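Local atomic coordinates of beta-d-glucoside glucohydrolase (Hypocrea jecorina, PDB entry 3ZZ1), a protein that probably hydrolyses terminal, non-reducing beta-D-glucosyl residues with release of beta-D-glucose, a step of cellulose degradation. Residues 589-601 / 673-687. Sequence-based numbering, arbitrary orientation. Where two conformers were deposited one is given.
Sequences VLSTAKSGPATGA and RRDLSYWDTASQKWV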
loop_
_atom_site.group_PDB
_atom_site.type_symbol
_atom_site.label_atom_id
_atom_site.label_comp_id
_atom_site.label_asym_id
_atom_site.label_seq_id
_atom_site.Cartn_x
_atom_site.Cartn_y
_atom_site.Cartn_z
ATOM N N VAL A 589 16.352 -12.757 -23.028
ATOM C CA VAL A 589 17.033 -11.990 -21.985
ATOM C C VAL A 589 18.155 -11.192 -22.636
ATOM O O VAL A 589 19.075 -11.771 -23.208
ATOM C CB VAL A 589 17.624 -12.919 -20.873
ATOM C CG1 VAL A 589 18.475 -12.127 -19.877
ATOM C CG2 VAL A 589 16.517 -13.682 -20.146
ATOM N N LEU A 590 18.060 -9.868 -22.561
ATOM C CA LEU A 590 19.098 -8.969 -23.063
ATOM C C LEU A 590 19.743 -8.292 -21.866
ATOM O O LEU A 590 19.046 -7.695 -21.047
ATOM C CB LEU A 590 18.495 -7.922 -24.006
ATOM C CG LEU A 590 19.420 -7.020 -24.838
ATOM C CD1 LEU A 590 18.710 -6.565 -26.108
ATOM C CD2 LEU A 590 19.922 -5.808 -24.050
ATOM N N SER A 591 21.067 -8.371 -21.770
ATOM C CA SER A 591 21.759 -7.922 -20.572
ATOM C C SER A 591 23.166 -7.401 -20.837
ATOM O O SER A 591 23.931 -7.996 -21.597
ATOM C CB SER A 591 21.824 -9.055 -19.544
ATOM O OG SER A 591 22.435 -8.610 -18.346
ATOM N N THR A 592 23.490 -6.285 -20.189
ATOM C CA THR A 592 24.846 -5.736 -20.179
ATOM C C THR A 592 25.332 -5.573 -18.732
ATOM O O THR A 592 26.350 -4.930 -18.472
ATOM C CB THR A 592 24.918 -4.381 -20.916
ATOM O OG1 THR A 592 23.970 -3.471 -20.346
ATOM C CG2 THR A 592 24.624 -4.555 -22.407
ATOM N N ALA A 593 24.603 -6.184 -17.800
ATOM C CA ALA A 593 24.861 -6.026 -16.371
ATOM C C ALA A 593 26.250 -6.521 -15.976
ATOM O O ALA A 593 26.646 -7.634 -16.338
ATOM C CB ALA A 593 23.796 -6.740 -15.563
ATOM N N LYS A 594 26.974 -5.681 -15.237
ATOM C CA LYS A 594 28.305 -6.009 -14.725
ATOM C C LYS A 594 28.287 -6.153 -13.203
ATOM O O LYS A 594 27.513 -5.484 -12.513
ATOM C CB LYS A 594 29.332 -4.936 -15.132
ATOM C CG LYS A 594 29.434 -4.653 -16.633
ATOM C CD LYS A 594 29.982 -5.847 -17.415
ATOM C CE LYS A 594 30.182 -5.511 -18.893
ATOM N NZ LYS A 594 28.896 -5.159 -19.575
ATOM N N SER A 595 29.155 -7.017 -12.685
ATOM C CA SER A 595 29.191 -7.318 -11.257
ATOM C C SER A 595 29.855 -6.229 -10.410
ATOM O O SER A 595 30.497 -5.315 -10.930
ATOM C CB SER A 595 29.901 -8.649 -11.023
ATOM O OG SER A 595 31.247 -8.590 -11.457
ATOM N N GLY A 596 29.694 -6.347 -9.097
ATOM C CA GLY A 596 30.392 -5.492 -8.145
ATOM C C GLY A 596 29.474 -4.507 -7.448
ATOM O O GLY A 596 28.254 -4.531 -7.652
ATOM N N PRO A 597 30.054 -3.628 -6.613
ATOM C CA PRO A 597 29.239 -2.584 -5.993
ATOM C C PRO A 597 28.719 -1.572 -7.014
ATOM O O PRO A 597 29.285 -1.430 -8.103
ATOM C CB PRO A 597 30.203 -1.914 -5.004
ATOM C CG PRO A 597 31.577 -2.252 -5.500
ATOM C CD PRO A 597 31.458 -3.592 -6.164
ATOM N N ALA A 598 27.625 -0.901 -6.668
ATOM C CA ALA A 598 27.167 0.264 -7.415
ATOM C C ALA A 598 28.263 1.318 -7.319
ATOM O O ALA A 598 28.927 1.418 -6.287
ATOM C CB ALA A 598 25.873 0.775 -6.838
ATOM N N THR A 599 28.472 2.084 -8.391
ATOM C CA THR A 599 29.594 3.036 -8.443
ATOM C C THR A 599 29.212 4.507 -8.648
ATOM O O THR A 599 30.054 5.393 -8.471
ATOM C CB THR A 599 30.634 2.646 -9.518
ATOM O OG1 THR A 599 29.991 2.561 -10.789
ATOM C CG2 THR A 599 31.291 1.303 -9.190
ATOM N N GLY A 600 27.958 4.769 -9.019
ATOM C CA GLY A 600 27.505 6.143 -9.257
ATOM C C GLY A 600 27.478 6.968 -7.981
ATOM O O GLY A 600 27.386 6.415 -6.888
ATOM N N ALA A 601 27.573 8.292 -8.118
ATOM C CA ALA A 601 27.491 9.188 -6.964
ATOM C C ALA A 601 26.081 9.124 -6.400
ATOM O O ALA A 601 25.129 8.913 -7.151
ATOM C CB ALA A 601 27.843 10.609 -7.361
ATOM N N ARG A 673 19.714 -2.037 -12.114
ATOM C CA ARG A 673 20.869 -2.623 -11.449
ATOM C C ARG A 673 20.521 -3.195 -10.068
ATOM O O ARG A 673 20.980 -4.289 -9.714
ATOM C CB ARG A 673 22.027 -1.634 -11.331
ATOM C CG ARG A 673 23.255 -2.294 -10.726
ATOM C CD ARG A 673 24.430 -1.364 -10.540
ATOM N NE ARG A 673 25.568 -2.120 -10.014
ATOM C CZ ARG A 673 26.374 -2.870 -10.758
ATOM N NH1 ARG A 673 26.185 -2.962 -12.069
ATOM N NH2 ARG A 673 27.370 -3.529 -10.192
ATOM N N ARG A 674 19.713 -2.460 -9.305
ATOM C CA ARG A 674 19.316 -2.892 -7.957
ATOM C C ARG A 674 18.489 -4.188 -7.958
ATOM O O ARG A 674 18.485 -4.927 -6.970
ATOM C CB ARG A 674 18.588 -1.765 -7.207
ATOM C CG ARG A 674 17.183 -1.448 -7.714
ATOM C CD ARG A 674 16.702 -0.092 -7.214
ATOM N NE ARG A 674 16.438 -0.078 -5.775
ATOM C CZ ARG A 674 15.228 -0.144 -5.217
ATOM N NH1 ARG A 674 14.128 -0.236 -5.966
ATOM N NH2 ARG A 674 15.118 -0.116 -3.895
ATOM N N ASP A 675 17.810 -4.467 -9.071
ATOM C CA ASP A 675 17.015 -5.693 -9.214
ATOM C C ASP A 675 17.878 -6.953 -9.291
ATOM O O ASP A 675 17.366 -8.063 -9.158
ATOM C CB ASP A 675 16.080 -5.603 -10.428
ATOM C CG ASP A 675 15.068 -4.467 -10.310
ATOM O OD1 ASP A 675 14.584 -4.192 -9.186
ATOM O OD2 ASP A 675 14.757 -3.849 -11.350
ATOM N N LEU A 676 19.181 -6.772 -9.502
ATOM C CA LEU A 676 20.149 -7.875 -9.491
ATOM C C LEU A 676 21.133 -7.768 -8.317
ATOM O O LEU A 676 22.137 -8.486 -8.268
ATOM C CB LEU A 676 20.923 -7.927 -10.820
ATOM C CG LEU A 676 20.132 -8.087 -12.127
ATOM C CD1 LEU A 676 21.056 -7.981 -13.331
ATOM C CD2 LEU A 676 19.377 -9.409 -12.157
ATOM N N SER A 677 20.834 -6.874 -7.377
ATOM C CA SER A 677 21.733 -6.582 -6.255
ATOM C C SER A 677 21.234 -7.099 -4.906
ATOM O O SER A 677 20.036 -7.293 -4.703
ATOM C CB SER A 677 21.980 -5.070 -6.153
ATOM O OG SER A 677 22.511 -4.551 -7.360
ATOM N N TYR A 678 22.176 -7.321 -3.991
ATOM C CA TYR A 678 21.880 -7.567 -2.587
ATOM C C TYR A 678 22.640 -6.509 -1.781
ATOM O O TYR A 678 23.608 -5.925 -2.275
ATOM C CB TYR A 678 22.302 -8.986 -2.174
ATOM C CG TYR A 678 23.800 -9.203 -2.212
ATOM C CD1 TYR A 678 24.434 -9.600 -3.384
ATOM C CD2 TYR A 678 24.584 -8.986 -1.076
ATOM C CE1 TYR A 678 25.805 -9.778 -3.432
ATOM C CE2 TYR A 678 25.960 -9.164 -1.109
ATOM C CZ TYR A 678 26.564 -9.560 -2.289
ATOM O OH TYR A 678 27.920 -9.741 -2.336
ATOM N N TRP A 679 22.200 -6.250 -0.554
ATOM C CA TRP A 679 22.873 -5.278 0.305
ATOM C C TRP A 679 23.996 -5.959 1.080
ATOM O O TRP A 679 23.742 -6.880 1.855
ATOM C CB TRP A 679 21.872 -4.641 1.269
ATOM C CG TRP A 679 22.488 -3.685 2.263
ATOM C CD1 TRP A 679 22.789 -3.943 3.569
ATOM C CD2 TRP A 679 22.860 -2.323 2.025
ATOM N NE1 TRP A 679 23.328 -2.828 4.161
ATOM C CE2 TRP A 679 23.381 -1.818 3.237
ATOM C CE3 TRP A 679 22.802 -1.478 0.907
ATOM C CZ2 TRP A 679 23.844 -0.501 3.365
ATOM C CZ3 TRP A 679 23.268 -0.167 1.031
ATOM C CH2 TRP A 679 23.778 0.307 2.254
ATOM N N ASP A 680 25.230 -5.514 0.860
ATOM C CA ASP A 680 26.377 -6.007 1.623
ATOM C C ASP A 680 26.572 -5.120 2.846
ATOM O O ASP A 680 26.890 -3.934 2.707
ATOM C CB ASP A 680 27.648 -6.031 0.768
ATOM C CG ASP A 680 28.868 -6.505 1.549
ATOM O OD1 ASP A 680 28.983 -7.724 1.791
ATOM O OD2 ASP A 680 29.709 -5.661 1.926
ATOM N N THR A 681 26.381 -5.708 4.029
ATOM C CA THR A 681 26.449 -4.963 5.291
ATOM C C THR A 681 27.833 -4.377 5.577
ATOM O O THR A 681 27.940 -3.202 5.926
ATOM C CB THR A 681 25.917 -5.785 6.518
ATOM O OG1 THR A 681 26.253 -5.114 7.741
ATOM C CG2 THR A 681 26.494 -7.193 6.557
ATOM N N ALA A 682 28.882 -5.181 5.418
ATOM C CA ALA A 682 30.249 -4.741 5.722
ATOM C C ALA A 682 30.663 -3.476 4.972
ATOM O O ALA A 682 31.220 -2.560 5.568
ATOM C CB ALA A 682 31.253 -5.875 5.480
ATOM N N SER A 683 30.374 -3.418 3.674
ATOM C CA SER A 683 30.735 -2.253 2.857
ATOM C C SER A 683 29.607 -1.221 2.721
ATOM O O SER A 683 29.817 -0.143 2.159
ATOM C CB SER A 683 31.223 -2.695 1.472
ATOM O OG SER A 683 30.217 -3.416 0.776
ATOM N N GLN A 684 28.423 -1.548 3.247
ATOM C CA GLN A 684 27.230 -0.684 3.142
ATOM C C GLN A 684 26.976 -0.271 1.686
ATOM O O GLN A 684 26.844 0.914 1.363
ATOM C CB GLN A 684 27.322 0.538 4.075
ATOM C CG GLN A 684 27.417 0.196 5.566
ATOM C CD GLN A 684 26.059 0.023 6.230
ATOM O OE1 GLN A 684 25.379 1.002 6.559
ATOM N NE2 GLN A 684 25.672 -1.227 6.461
ATOM N N LYS A 685 26.922 -1.271 0.814
ATOM C CA LYS A 685 26.778 -1.053 -0.617
ATOM C C LYS A 685 25.900 -2.121 -1.238
ATOM O O LYS A 685 25.866 -3.260 -0.769
ATOM C CB LYS A 685 28.149 -1.057 -1.302
ATOM C CG LYS A 685 28.968 0.203 -1.059
ATOM C CD LYS A 685 30.425 0.004 -1.432
ATOM C CE LYS A 685 31.289 1.130 -0.884
ATOM N NZ LYS A 685 30.819 2.455 -1.370
ATOM N N TRP A 686 25.188 -1.736 -2.292
ATOM C CA TRP A 686 24.446 -2.679 -3.113
ATOM C C TRP A 686 25.404 -3.321 -4.099
ATOM O O TRP A 686 26.137 -2.627 -4.811
ATOM C CB TRP A 686 23.320 -1.972 -3.854
ATOM C CG TRP A 686 22.153 -1.644 -2.979
ATOM C CD1 TRP A 686 21.891 -0.450 -2.372
ATOM C CD2 TRP A 686 21.088 -2.524 -2.610
ATOM N NE1 TRP A 686 20.727 -0.531 -1.652
ATOM C CE2 TRP A 686 20.212 -1.793 -1.781
ATOM C CE3 TRP A 686 20.784 -3.859 -2.907
ATOM C CZ2 TRP A 686 19.052 -2.352 -1.242
ATOM C CZ3 TRP A 686 19.634 -4.415 -2.372
ATOM C CH2 TRP A 686 18.782 -3.661 -1.548
ATOM N N VAL A 687 25.403 -4.649 -4.127
ATOM C CA VAL A 687 26.362 -5.402 -4.920
ATOM C C VAL A 687 25.629 -6.366 -5.846
ATOM O O VAL A 687 24.694 -7.049 -5.426
ATOM C CB VAL A 687 27.355 -6.179 -4.004
ATOM C CG1 VAL A 687 28.351 -7.015 -4.831
ATOM C CG2 VAL A 687 28.104 -5.213 -3.068
#
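Ala593 opens the contact, its CB lying 3.7 Å from CD1 of Leu676 while Val614 of strand 613-623 touches the same methyl. At Lys594 the carbonyl takes over: its O receives NH1 of Arg673 at 2.9 Å, with NH2 adding a weaker bond. Gly596 O accepts a hydrogen bond from Arg673 NH2 at 2.9 Å, close to the guanidinium plane, although the donor stands 59° above the carbonyl plane. At phi 110° a side chain on Gly596 would jam against Ser595 O and clash with Pro597 CD. The extended side chain of Arg673, CG anti to the backbone N (chi1 -176°), carries its guanidinium to these carbonyls. A leucine in place of Arg673 would probably leave the carbonyls of Lys594 and Gly596 without these donors and the chain between them less firmly held. Pro597 and Val687 form a non-hydrogen-bonded antiparallel pair, CA to CA 4.2 Å; Pro597 CB also packs against Lys685 CD at 4.1 Å. Ala598 N then donates to Trp686 O at 2.9 Å, almost in line with the C=O bond. Strand 596-597 is thus an outer strand of a small antiparallel sheet with beta hairpin 678-680/685-688, which carries a G1 beta bulge and lies in the fibronectin type III-like domain of this family 3 glycoside hydrolase.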